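Local structure of pngf-ii (Elizabethkingia meningoseptica, 4R4X) at residues V99-T104 and E112-N117; L119-G124 and L132-K137; A81-K86 and S126-D131. The protein is a peptide:N-glycosidase that removes N-linked glycans from glycoproteins by hydrolysis. One frame throughout, in Å; residues are numbered along the deposited sequence.

All three contacts lie in the N-glycanase N-terminal domain of the chain, their centres 9 to 11 Å apart and about 38 to 45 Å from the centre of the chain. Contact 1 is the hairpin of strands 97-106 and 109-116. The chain then enters a long loop, whose first half (119-124) comes back onto the next strand, 134-140, in contact 2; that strand pairs with 109-116. The second half of the loop, 126-131, meets the residues that follow helix 79-82 in contact 3. Along the chain, contact 1 therefore falls between the two segments of contact 3, and contacts 2 and 3 interleave. The loop is thus fixed at both halves, one on strand 134-140, the other on Q83 and F85.

Contact 1: V99-T104 and E112-N117; sequences VKKAVT and EVWYTN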
ATOM      1  N   VAL A  99      17.517 -22.247  42.289  1.00 16.91           N
ATOM      2  CA  VAL A  99      17.636 -21.165  41.309  1.00 17.47           C
ATOM      3  C   VAL A  99      18.471 -20.011  41.861  1.00 18.31           C
ATOM      4  O   VAL A  99      18.508 -19.773  43.083  1.00 17.85           O
ATOM      5  CB  VAL A  99      16.260 -20.630  40.824  1.00 17.36           C
ATOM      6  CG1 VAL A  99      15.520 -21.710  40.021  1.00 17.51           C
ATOM      7  CG2 VAL A  99      15.388 -20.151  41.980  1.00 16.82           C
ATOM      8  N   LYS A 100      19.138 -19.328  40.932  1.00 18.20           N
ATOM      9  CA  LYS A 100      19.871 -18.089  41.164  1.00 18.78           C
ATOM     10  C   LYS A 100      19.244 -17.037  40.275  1.00 18.86           C
ATOM     11  O   LYS A 100      18.723 -17.334  39.208  1.00 18.31           O
ATOM     12  CB  LYS A 100      21.341 -18.239  40.777  1.00 18.43           C
ATOM     13  CG  LYS A 100      22.146 -19.126  41.707  1.00 19.53           C
ATOM     14  CD  LYS A 100      23.544 -19.442  41.189  1.00 20.80           C
ATOM     15  CE  LYS A 100      24.439 -18.217  41.052  1.00 21.53           C
ATOM     16  NZ  LYS A 100      24.539 -17.404  42.304  1.00 22.24           N
ATOM     17  N   LYS A 101      19.266 -15.802  40.733  1.00 19.23           N
ATOM     18  CA  LYS A 101      18.787 -14.710  39.955  1.00 19.83           C
ATOM     19  C   LYS A 101      19.932 -13.908  39.391  1.00 20.38           C
ATOM     20  O   LYS A 101      20.919 -13.636  40.084  1.00 20.94           O
ATOM     21  CB  LYS A 101      17.921 -13.796  40.802  1.00 20.89           C
ATOM     22  CG  LYS A 101      17.147 -12.804  39.963  1.00 21.34           C
ATOM     23  CD  LYS A 101      16.409 -11.795  40.840  1.00 23.35           C
ATOM     24  CE  LYS A 101      17.139 -10.472  40.917  1.00 24.42           C
ATOM     25  NZ  LYS A 101      16.323  -9.452  41.612  1.00 25.83           N
ATOM     26  N   ALA A 102      19.774 -13.503  38.134  1.00 20.52           N
ATOM     27  CA  ALA A 102      20.674 -12.549  37.488  1.00 20.59           C
ATOM     28  C   ALA A 102      19.809 -11.530  36.788  1.00 22.45           C
ATOM     29  O   ALA A 102      18.610 -11.774  36.553  1.00 21.25           O
ATOM     30  CB  ALA A 102      21.570 -13.243  36.496  1.00 20.51           C
ATOM     31  N   VAL A 103      20.412 -10.391  36.458  1.00 23.31           N
ATOM     32  CA  VAL A 103      19.678  -9.269  35.884  1.00 24.90           C
ATOM     33  C   VAL A 103      20.350  -8.801  34.606  1.00 26.56           C
ATOM     34  O   VAL A 103      21.581  -8.739  34.530  1.00 25.55           O
ATOM     35  CB  VAL A 103      19.610  -8.072  36.849  1.00 25.85           C
ATOM     36  CG1 VAL A 103      18.727  -6.965  36.270  1.00 26.89           C
ATOM     37  CG2 VAL A 103      19.073  -8.493  38.201  1.00 26.16           C
ATOM     38  N   THR A 104      19.532  -8.503  33.596  1.00 28.60           N
ATOM     39  CA  THR A 104      20.021  -7.893  32.363  1.00 29.90           C
ATOM     40  C   THR A 104      19.140  -6.729  31.956  1.00 32.00           C
ATOM     41  O   THR A 104      18.024  -6.556  32.472  1.00 29.02           O
ATOM     42  CB  THR A 104      20.150  -8.893  31.198  1.00 30.00           C
ATOM     43  OG1 THR A 104      20.883  -8.282  30.128  1.00 31.19           O
ATOM     44  CG2 THR A 104      18.773  -9.379  30.674  1.00 29.83           C
ATOM     45  N   GLU A 112      14.715  -9.684  35.006  1.00 24.84           N
ATOM     46  CA  GLU A 112      15.293 -10.576  35.999  1.00 24.08           C
ATOM     47  C   GLU A 112      15.079 -12.024  35.542  1.00 22.22           C
ATOM     48  O   GLU A 112      13.975 -12.405  35.144  1.00 21.90           O
ATOM     49  CB  GLU A 112      14.638 -10.362  37.354  1.00 26.67           C
ATOM     50  CG  GLU A 112      14.643  -8.926  37.854  1.00 29.01           C
ATOM     51  CD  GLU A 112      13.694  -8.755  39.028  1.00 31.79           C
ATOM     52  OE1 GLU A 112      12.520  -8.361  38.818  1.00 33.51           O
ATOM     53  OE2 GLU A 112      14.116  -9.062  40.155  1.00 34.03           O
ATOM     54  N   VAL A 113      16.144 -12.811  35.616  1.00 21.29           N
ATOM     55  CA  VAL A 113      16.158 -14.188  35.154  1.00 20.52           C
ATOM     56  C   VAL A 113      16.561 -15.114  36.320  1.00 19.52           C
ATOM     57  O   VAL A 113      17.596 -14.919  36.968  1.00 18.70           O
ATOM     58  CB  VAL A 113      17.097 -14.302  33.939  1.00 22.65           C
ATOM     59  CG1 VAL A 113      17.202 -15.723  33.447  1.00 24.44           C
ATOM     60  CG2 VAL A 113      16.583 -13.392  32.818  1.00 22.75           C
ATOM     61  N   TRP A 114      15.696 -16.081  36.620  1.00 17.74           N
ATOM     62  CA  TRP A 114      15.973 -17.076  37.634  1.00 17.52           C
ATOM     63  C   TRP A 114      16.209 -18.411  36.946  1.00 16.82           C
ATOM     64  O   TRP A 114      15.353 -18.863  36.195  1.00 15.42           O
ATOM     65  CB  TRP A 114      14.782 -17.225  38.538  1.00 17.75           C
ATOM     66  CG  TRP A 114      14.503 -16.099  39.405  1.00 18.64           C
ATOM     67  CD1 TRP A 114      13.753 -15.013  39.120  1.00 19.56           C
ATOM     68  CD2 TRP A 114      14.920 -15.961  40.764  1.00 19.39           C
ATOM     69  NE1 TRP A 114      13.673 -14.184  40.223  1.00 19.64           N
ATOM     70  CE2 TRP A 114      14.386 -14.752  41.246  1.00 20.29           C
ATOM     71  CE3 TRP A 114      15.686 -16.747  41.618  1.00 20.46           C
ATOM     72  CZ2 TRP A 114      14.591 -14.308  42.552  1.00 21.59           C
ATOM     73  CZ3 TRP A 114      15.910 -16.292  42.938  1.00 22.42           C
ATOM     74  CH2 TRP A 114      15.359 -15.080  43.376  1.00 22.45           C
ATOM     75  N   TYR A 115      17.351 -19.033  37.216  1.00 16.69           N
ATOM     76  CA  TYR A 115      17.762 -20.229  36.475  1.00 16.80           C
ATOM     77  C   TYR A 115      18.334 -21.288  37.391  1.00 16.63           C
ATOM     78  O   TYR A 115      18.937 -20.973  38.427  1.00 16.59           O
ATOM     79  CB  TYR A 115      18.789 -19.871  35.405  1.00 16.91           C
ATOM     80  CG  TYR A 115      20.093 -19.287  35.962  1.00 17.23           C
ATOM     81  CD1 TYR A 115      20.211 -17.926  36.233  1.00 17.38           C
ATOM     82  CD2 TYR A 115      21.188 -20.108  36.264  1.00 17.91           C
ATOM     83  CE1 TYR A 115      21.383 -17.391  36.752  1.00 18.24           C
ATOM     84  CE2 TYR A 115      22.364 -19.582  36.783  1.00 17.01           C
ATOM     85  CZ  TYR A 115      22.460 -18.228  37.023  1.00 17.57           C
ATOM     86  OH  TYR A 115      23.625 -17.692  37.538  1.00 17.19           O
ATOM     87  N   THR A 116      18.159 -22.546  36.994  1.00 16.44           N
ATOM     88  CA  THR A 116      18.766 -23.668  37.689  1.00 17.94           C
ATOM     89  C   THR A 116      19.798 -24.396  36.846  1.00 19.13           C
ATOM     90  O   THR A 116      19.679 -24.478  35.616  1.00 17.87           O
ATOM     91  CB  THR A 116      17.716 -24.722  38.134  1.00 18.28           C
ATOM     92  OG1 THR A 116      18.358 -25.743  38.907  1.00 17.64           O
ATOM     93  CG2 THR A 116      17.042 -25.370  36.953  1.00 18.44           C
ATOM     94  N   ASN A 117      20.797 -24.969  37.520  1.00 19.93           N
ATOM     95  CA  ASN A 117      21.691 -25.904  36.853  1.00 21.56           C
ATOM     96  C   ASN A 117      21.577 -27.314  37.391  1.00 20.68           C
ATOM     97  O   ASN A 117      22.393 -28.174  37.062  1.00 21.51           O
ATOM     98  CB  ASN A 117      23.115 -25.386  36.890  1.00 24.35           C
ATOM     99  CG  ASN A 117      23.346 -24.325  35.824  1.00 26.35           C
ATOM    100  OD1 ASN A 117      23.285 -24.612  34.632  1.00 31.49           O
ATOM    101  ND2 ASN A 117      23.557 -23.115  36.242  1.00 27.33           N
TER
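K101 and W114 face each other in a non-hydrogen-bonded pair of this antiparallel hairpin, and the lysine chain lies flat on the indole. K101 swings CG away from its backbone N (chi1 -167°), which places K101 CB 3.5 Å from the centroid of the W114 six-membered ring, almost exactly on the ring normal: a CH-pi contact. K101 CG lies above W114 CE2, and K101 CD passes just beyond that rim of the indole, 3.5 Å from W114 CZ2, before a bend at chi3 carries the amine past the tryptophan to E112. There K101 NZ sits 2.7 Å from E112 OE2, on that oxygen's anti lone pair, and E90 on the adjoining strand 86-94 gives the amine a second carboxylate. From the other end of the indole, V99 brings CG2 to 3.4 Å from W114 CE3, the two side chains running at about a right angle to each other. On the opposite face of the hairpin, Y115 has CG wedged between its own N and carbonyl carbon (chi1 62°), so that the ring leans back across the strands. K100 CB lies over one ring face, K100 CE runs alongside to 3.6 Å from Y115 OH, and A102 CB meets the ring edge at Y115 CE1, 4.2 Å away. Two pairs of backbone hydrogen bonds, K100 with Y115 and A102 with V113, join the strands between these groups. The chemistry is two-sided: K101 spends its methylenes on an aromatic face and its charge on two acids, an arrangement that would probably favour its protonated form and restrict the rotation of the lysine chain.

Contact 2: L119-G124 and L132-K137; sequences LKVKGG and LGLVLK
L134 turns its CG away from the backbone N (chi1 171°), and chi2 of 60° then splits the two methyls between different partners across the contact. L134 CD1 lies against the backbone of G123, 3.8 Å from G123 CA, while L134 CD2 reaches L119 CD1 at 4.0 Å, the two leucine side chains meeting at a slant; V121 CG2 approaches the same CD2 more loosely. I6 and Y8 of strand 3-12 also pack on L134, so the leucine lies between the loop and strand 3-12. K122 lays CB 3.4 Å from G133 O and then extends fully, carrying its amine to a salt bridge with D131. Here the loop that follows strand 109-116 makes a single beta bridge, G123 with L134, at the start of strand 134-140, a strand that carries a classic beta bulge just beyond, L136 and K137 both facing W114. Two backbone bonds hold the bridge. G123 N donates to G133 O at 3.1 Å, and V135 N sends a nearly straight bond of 2.8 Å to G123 O, approaching from above the carbonyl plane. The extended backbone of G123 and G124, with phi near 160°, is a conformation essentially reserved for glycine, which has no CB to meet the preceding carbonyl oxygen, and it brings G124 CA within 3.8 Å of V135 CB. G133 N is buried by the contact and finds no hydrogen-bond partner in the model.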
ATOM      1  N   LEU A 119      19.668 -29.765  36.569  1.00 21.10           N
ATOM      2  CA  LEU A 119      19.395 -30.821  35.603  1.00 22.03           C
ATOM      3  C   LEU A 119      20.439 -30.948  34.497  1.00 23.06           C
ATOM      4  O   LEU A 119      20.258 -31.755  33.584  1.00 24.05           O
ATOM      5  CB  LEU A 119      18.015 -30.607  34.956  1.00 21.95           C
ATOM      6  CG  LEU A 119      16.793 -30.647  35.857  1.00 22.40           C
ATOM      7  CD1 LEU A 119      15.547 -30.183  35.122  1.00 22.42           C
ATOM      8  CD2 LEU A 119      16.566 -32.035  36.436  1.00 23.44           C
ATOM      9  N   LYS A 120      21.512 -30.164  34.550  1.00 23.35           N
ATOM     10  CA  LYS A 120      22.577 -30.237  33.529  1.00 23.85           C
ATOM     11  C   LYS A 120      21.997 -30.112  32.103  1.00 23.23           C
ATOM     12  O   LYS A 120      22.424 -30.804  31.164  1.00 22.13           O
ATOM     13  CB  LYS A 120      23.409 -31.520  33.666  1.00 26.57           C
ATOM     14  CG  LYS A 120      24.071 -31.693  35.031  1.00 30.69           C
ATOM     15  CD  LYS A 120      23.240 -32.577  35.953  1.00 35.34           C
ATOM     16  CE  LYS A 120      23.692 -32.491  37.409  1.00 39.73           C
ATOM     17  NZ  LYS A 120      25.082 -33.006  37.600  1.00 40.09           N
ATOM     18  N   VAL A 121      20.995 -29.239  31.980  1.00 20.87           N
ATOM     19  CA  VAL A 121      20.458 -28.808  30.701  1.00 19.40           C
ATOM     20  C   VAL A 121      20.180 -27.314  30.826  1.00 19.80           C
ATOM     21  O   VAL A 121      20.111 -26.765  31.944  1.00 17.68           O
ATOM     22  CB  VAL A 121      19.170 -29.531  30.289  1.00 18.87           C
ATOM     23  CG1 VAL A 121      19.383 -31.041  30.167  1.00 18.84           C
ATOM     24  CG2 VAL A 121      18.017 -29.198  31.226  1.00 18.77           C
ATOM     25  N   LYS A 122      20.065 -26.662  29.676  1.00 18.58           N
ATOM     26  CA  LYS A 122      19.792 -25.235  29.617  1.00 18.90           C
ATOM     27  C   LYS A 122      18.491 -25.018  28.868  1.00 17.92           C
ATOM     28  O   LYS A 122      17.985 -25.931  28.253  1.00 17.63           O
ATOM     29  CB  LYS A 122      20.940 -24.510  28.939  1.00 19.47           C
ATOM     30  CG  LYS A 122      22.217 -24.566  29.760  1.00 21.22           C
ATOM     31  CD  LYS A 122      23.391 -23.866  29.101  1.00 22.60           C
ATOM     32  CE  LYS A 122      24.599 -23.939  30.034  1.00 25.28           C
ATOM     33  NZ  LYS A 122      25.774 -23.265  29.438  1.00 28.05           N
ATOM     34  N   GLY A 123      17.939 -23.815  28.961  1.00 17.10           N
ATOM     35  CA  GLY A 123      16.655 -23.535  28.362  1.00 17.07           C
ATOM     36  C   GLY A 123      16.022 -22.311  28.965  1.00 17.23           C
ATOM     37  O   GLY A 123      16.608 -21.644  29.823  1.00 16.64           O
ATOM     38  N   GLY A 124      14.798 -22.043  28.530  1.00 17.17           N
ATOM     39  CA  GLY A 124      14.054 -20.923  29.040  1.00 16.53           C
ATOM     40  C   GLY A 124      12.897 -20.522  28.160  1.00 16.48           C
ATOM     41  O   GLY A 124      12.716 -21.053  27.069  1.00 16.80           O
ATOM     42  N   LEU A 132      22.927 -19.413  30.686  1.00 21.19           N
ATOM     43  CA  LEU A 132      23.185 -19.428  32.150  1.00 20.95           C
ATOM     44  C   LEU A 132      22.824 -20.748  32.815  1.00 20.15           C
ATOM     45  O   LEU A 132      23.431 -21.144  33.815  1.00 19.74           O
ATOM     46  CB  LEU A 132      22.405 -18.333  32.867  1.00 20.29           C
ATOM     47  CG  LEU A 132      22.724 -16.874  32.506  1.00 20.83           C
ATOM     48  CD1 LEU A 132      21.749 -15.952  33.225  1.00 20.06           C
ATOM     49  CD2 LEU A 132      24.163 -16.516  32.841  1.00 22.05           C
ATOM     50  N   GLY A 133      21.800 -21.402  32.274  1.00 17.30           N
ATOM     51  CA  GLY A 133      21.222 -22.579  32.871  1.00 16.56           C
ATOM     52  C   GLY A 133      19.840 -22.769  32.281  1.00 16.16           C
ATOM     53  O   GLY A 133      19.572 -22.319  31.163  1.00 16.07           O
ATOM     54  N   LEU A 134      18.983 -23.467  33.016  1.00 15.96           N
ATOM     55  CA  LEU A 134      17.573 -23.610  32.664  1.00 16.07           C
ATOM     56  C   LEU A 134      16.781 -22.516  33.367  1.00 15.18           C
ATOM     57  O   LEU A 134      16.626 -22.536  34.593  1.00 15.04           O
ATOM     58  CB  LEU A 134      17.062 -25.003  33.046  1.00 16.41           C
ATOM     59  CG  LEU A 134      15.551 -25.194  32.923  1.00 17.22           C
ATOM     60  CD1 LEU A 134      15.054 -24.967  31.489  1.00 17.17           C
ATOM     61  CD2 LEU A 134      15.212 -26.584  33.415  1.00 17.74           C
ATOM     62  N   VAL A 135      16.285 -21.566  32.584  1.00 15.77           N
ATOM     63  CA  VAL A 135      15.555 -20.426  33.108  1.00 16.20           C
ATOM     64  C   VAL A 135      14.151 -20.862  33.469  1.00 16.35           C
ATOM     65  O   VAL A 135      13.399 -21.305  32.604  1.00 18.54           O
ATOM     66  CB  VAL A 135      15.514 -19.266  32.091  1.00 15.84           C
ATOM     67  CG1 VAL A 135      14.653 -18.122  32.596  1.00 16.11           C
ATOM     68  CG2 VAL A 135      16.926 -18.769  31.793  1.00 16.30           C
ATOM     69  N   LEU A 136      13.789 -20.722  34.736  1.00 15.92           N
ATOM     70  CA  LEU A 136      12.461 -21.121  35.208  1.00 16.67           C
ATOM     71  C   LEU A 136      11.510 -19.961  35.488  1.00 17.11           C
ATOM     72  O   LEU A 136      10.317 -20.181  35.692  1.00 18.22           O
ATOM     73  CB  LEU A 136      12.587 -22.019  36.443  1.00 16.55           C
ATOM     74  CG  LEU A 136      13.303 -23.344  36.196  1.00 16.55           C
ATOM     75  CD1 LEU A 136      13.364 -24.089  37.524  1.00 16.53           C
ATOM     76  CD2 LEU A 136      12.591 -24.171  35.120  1.00 16.29           C
ATOM     77  N   LYS A 137      12.021 -18.739  35.490  1.00 17.63           N
ATOM     78  CA  LYS A 137      11.205 -17.563  35.686  1.00 18.86           C
ATOM     79  C   LYS A 137      11.918 -16.325  35.133  1.00 19.45           C
ATOM     80  O   LYS A 137      13.124 -16.140  35.365  1.00 19.38           O
ATOM     81  CB  LYS A 137      10.946 -17.351  37.174  1.00 20.24           C
ATOM     82  CG  LYS A 137      10.114 -16.124  37.512  1.00 21.03           C
ATOM     83  CD  LYS A 137       9.734 -16.175  38.990  1.00 22.53           C
ATOM     84  CE  LYS A 137       9.246 -14.833  39.487  1.00 24.86           C
ATOM     85  NZ  LYS A 137       9.006 -14.912  40.965  1.00 25.52           N
TER

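Contact 3: A81-K86 and S126-D131; sequences AKQEFK and SILGQD
Q83 grips a type II beta turn, I127 to Q130, with both ends of its side-chain amide. CB points at the turn, and CG, anti to the carbonyl carbon (chi1 -62°), continues in an extended chain that delivers Q83 CD to 3.7 Å from I127 O. From there the amide divides its work. Q83 OE1 accepts the backbone N-H of G129 at 2.8 Å and also takes a hydrogen bond from a water, which in turn accepts from D131 N and so bridges the glutamine to the residue following the turn. Q83 NE2 donates to I127 O at 2.9 Å in an almost straight bond (178°); the oxygen lies in the plane of the Q83 amide, although the nitrogen stands well above the carbonyl plane of I127. With two bonds to the turn, one from each end, the amide is held against rotation and its oxygen and nitrogen cannot readily exchange places. F85 closes beside it, F85 CZ lying 3.5 Å from G129 N while Q83 OE1 sits in plane at the ring edge. G129 takes the positive phi (83°) of the turn's third position. Q130, whose OE1 takes a hydrogen bond from R55, donates its NE2 to S126 O at 2.8 Å.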
ATOM      1  N   ALA A  81      26.667 -15.336  23.526  1.00 24.09           N
ATOM      2  CA  ALA A  81      27.887 -14.675  24.020  1.00 25.41           C
ATOM      3  C   ALA A  81      27.690 -13.175  24.259  1.00 24.98           C
ATOM      4  O   ALA A  81      28.263 -12.626  25.189  1.00 24.49           O
ATOM      5  CB  ALA A  81      29.051 -14.920  23.054  1.00 26.88           C
ATOM      6  N   LYS A  82      26.843 -12.522  23.456  1.00 24.96           N
ATOM      7  CA  LYS A  82      26.603 -11.088  23.598  1.00 24.01           C
ATOM      8  C   LYS A  82      25.711 -10.671  24.764  1.00 24.11           C
ATOM      9  O   LYS A  82      25.672  -9.498  25.103  1.00 23.21           O
ATOM     10  CB  LYS A  82      26.032 -10.508  22.305  1.00 25.69           C
ATOM     11  CG  LYS A  82      27.041 -10.484  21.164  1.00 27.08           C
ATOM     12  CD  LYS A  82      26.373 -10.111  19.849  1.00 27.69           C
ATOM     13  CE  LYS A  82      27.383 -10.133  18.719  1.00 28.70           C
ATOM     14  NZ  LYS A  82      26.707  -9.981  17.413  1.00 29.51           N
ATOM     15  N   GLN A  83      24.977 -11.600  25.367  1.00 22.62           N
ATOM     16  CA  GLN A  83      24.069 -11.227  26.457  1.00 23.21           C
ATOM     17  C   GLN A  83      24.934 -10.813  27.631  1.00 23.38           C
ATOM     18  O   GLN A  83      25.920 -11.477  27.904  1.00 24.09           O
ATOM     19  CB  GLN A  83      23.159 -12.409  26.847  1.00 21.22           C
ATOM     20  CG  GLN A  83      22.278 -12.839  25.683  1.00 21.30           C
ATOM     21  CD  GLN A  83      21.260 -13.909  26.035  1.00 21.05           C
ATOM     22  OE1 GLN A  83      21.245 -14.459  27.143  1.00 19.43           O
ATOM     23  NE2 GLN A  83      20.378 -14.186  25.082  1.00 19.25           N
ATOM     24  N   GLU A  84      24.565  -9.730  28.298  1.00 25.37           N
ATOM     25  CA  GLU A  84      25.289  -9.223  29.464  1.00 28.75           C
ATOM     26  C   GLU A  84      24.414  -9.310  30.699  1.00 26.58           C
ATOM     27  O   GLU A  84      23.405  -8.619  30.780  1.00 26.38           O
ATOM     28  CB  GLU A  84      25.638  -7.751  29.270  1.00 32.82           C
ATOM     29  CG  GLU A  84      26.795  -7.487  28.336  1.00 37.67           C
ATOM     30  CD  GLU A  84      27.229  -6.026  28.380  1.00 43.66           C
ATOM     31  OE1 GLU A  84      26.526  -5.166  27.805  1.00 47.06           O
ATOM     32  OE2 GLU A  84      28.271  -5.737  29.006  1.00 49.59           O
ATOM     33  N   PHE A  85      24.820 -10.137  31.657  1.00 25.28           N
ATOM     34  CA  PHE A  85      24.106 -10.296  32.923  1.00 26.26           C
ATOM     35  C   PHE A  85      24.915  -9.813  34.128  1.00 27.28           C
ATOM     36  O   PHE A  85      26.136  -9.973  34.166  1.00 27.89           O
ATOM     37  CB  PHE A  85      23.698 -11.759  33.111  1.00 26.43           C
ATOM     38  CG  PHE A  85      22.497 -12.133  32.307  1.00 25.69           C
ATOM     39  CD1 PHE A  85      21.222 -11.853  32.777  1.00 25.90           C
ATOM     40  CD2 PHE A  85      22.636 -12.720  31.057  1.00 26.70           C
ATOM     41  CE1 PHE A  85      20.104 -12.167  32.016  1.00 26.16           C
ATOM     42  CE2 PHE A  85      21.521 -13.031  30.293  1.00 24.60           C
ATOM     43  CZ  PHE A  85      20.260 -12.752  30.769  1.00 24.88           C
ATOM     44  N   LYS A  86      24.226  -9.197  35.082  1.00 27.34           N
ATOM     45  CA  LYS A  86      24.814  -8.849  36.372  1.00 30.02           C
ATOM     46  C   LYS A  86      24.367  -9.902  37.394  1.00 28.37           C
ATOM     47  O   LYS A  86      23.176 -10.239  37.452  1.00 25.05           O
ATOM     48  CB  LYS A  86      24.340  -7.467  36.845  1.00 34.16           C
ATOM     49  CG  LYS A  86      24.547  -6.308  35.872  1.00 39.24           C
ATOM     50  CD  LYS A  86      25.970  -5.749  35.899  1.00 43.23           C
ATOM     51  CE  LYS A  86      26.893  -6.417  34.883  1.00 47.25           C
ATOM     52  NZ  LYS A  86      26.498  -6.141  33.469  1.00 50.14           N
ATOM     53  N   SER A 126      12.377 -17.583  26.795  1.00 18.62           N
ATOM     54  CA  SER A 126      12.788 -16.614  25.773  1.00 18.19           C
ATOM     55  C   SER A 126      14.277 -16.829  25.479  1.00 18.45           C
ATOM     56  O   SER A 126      14.921 -17.656  26.100  1.00 19.07           O
ATOM     57  CB  SER A 126      12.535 -15.167  26.238  1.00 18.40           C
ATOM     58  OG  SER A 126      13.474 -14.782  27.228  1.00 20.25           O
ATOM     59  N   ILE A 127      14.833 -16.079  24.551  1.00 18.69           N
ATOM     60  CA  ILE A 127      16.283 -16.197  24.277  1.00 20.23           C
ATOM     61  C   ILE A 127      17.187 -15.754  25.473  1.00 19.97           C
ATOM     62  O   ILE A 127      18.351 -16.198  25.592  1.00 18.72           O
ATOM     63  CB  ILE A 127      16.637 -15.376  23.026  1.00 21.67           C
ATOM     64  CG1 ILE A 127      18.024 -15.762  22.475  1.00 22.28           C
ATOM     65  CG2 ILE A 127      16.539 -13.885  23.333  1.00 21.95           C
ATOM     66  CD1 ILE A 127      18.185 -17.214  22.086  1.00 22.93           C
ATOM     67  N   LEU A 128      16.668 -14.877  26.341  1.00 20.36           N
ATOM     68  CA  LEU A 128      17.482 -14.303  27.419  1.00 21.23           C
ATOM     69  C   LEU A 128      17.848 -15.317  28.483  1.00 20.02           C
ATOM     70  O   LEU A 128      16.990 -16.027  28.999  1.00 19.98           O
ATOM     71  CB  LEU A 128      16.782 -13.128  28.080  1.00 23.40           C
ATOM     72  CG  LEU A 128      16.532 -11.932  27.167  1.00 25.71           C
ATOM     73  CD1 LEU A 128      15.778 -10.854  27.921  1.00 27.15           C
ATOM     74  CD2 LEU A 128      17.827 -11.405  26.574  1.00 27.06           C
ATOM     75  N   GLY A 129      19.137 -15.401  28.785  1.00 18.89           N
ATOM     76  CA  GLY A 129      19.638 -16.303  29.822  1.00 18.10           C
ATOM     77  C   GLY A 129      19.886 -17.745  29.434  1.00 18.90           C
ATOM     78  O   GLY A 129      20.244 -18.553  30.303  1.00 19.75           O
ATOM     79  N   GLN A 130      19.714 -18.074  28.146  1.00 18.08           N
ATOM     80  CA  GLN A 130      19.803 -19.451  27.662  1.00 19.20           C
ATOM     81  C   GLN A 130      21.171 -20.070  27.838  1.00 19.35           C
ATOM     82  O   GLN A 130      21.286 -21.279  27.783  1.00 19.44           O
ATOM     83  CB  GLN A 130      19.511 -19.514  26.166  1.00 20.15           C
ATOM     84  CG  GLN A 130      18.070 -19.269  25.801  1.00 20.65           C
ATOM     85  CD  GLN A 130      17.211 -20.496  25.920  1.00 21.13           C
ATOM     86  OE1 GLN A 130      17.693 -21.640  25.928  1.00 22.10           O
ATOM     87  NE2 GLN A 130      15.913 -20.270  25.982  1.00 22.75           N
ATOM     88  N   ASP A 131      22.218 -19.267  27.994  1.00 19.70           N
ATOM     89  CA  ASP A 131      23.508 -19.863  28.326  1.00 22.18           C
ATOM     90  C   ASP A 131      23.800 -19.941  29.824  1.00 21.88           C
ATOM     91  O   ASP A 131      24.825 -20.482  30.188  1.00 23.34           O
ATOM     92  CB  ASP A 131      24.656 -19.159  27.622  1.00 23.34           C
ATOM     93  CG  ASP A 131      25.866 -20.054  27.479  1.00 25.80           C
ATOM     94  OD1 ASP A 131      25.707 -21.263  27.183  1.00 26.88           O
ATOM     95  OD2 ASP A 131      26.974 -19.552  27.700  1.00 27.78           O
TER
HETATM   96  O   HOH W   1      22.547 -16.445  28.523  1.00 20.99           O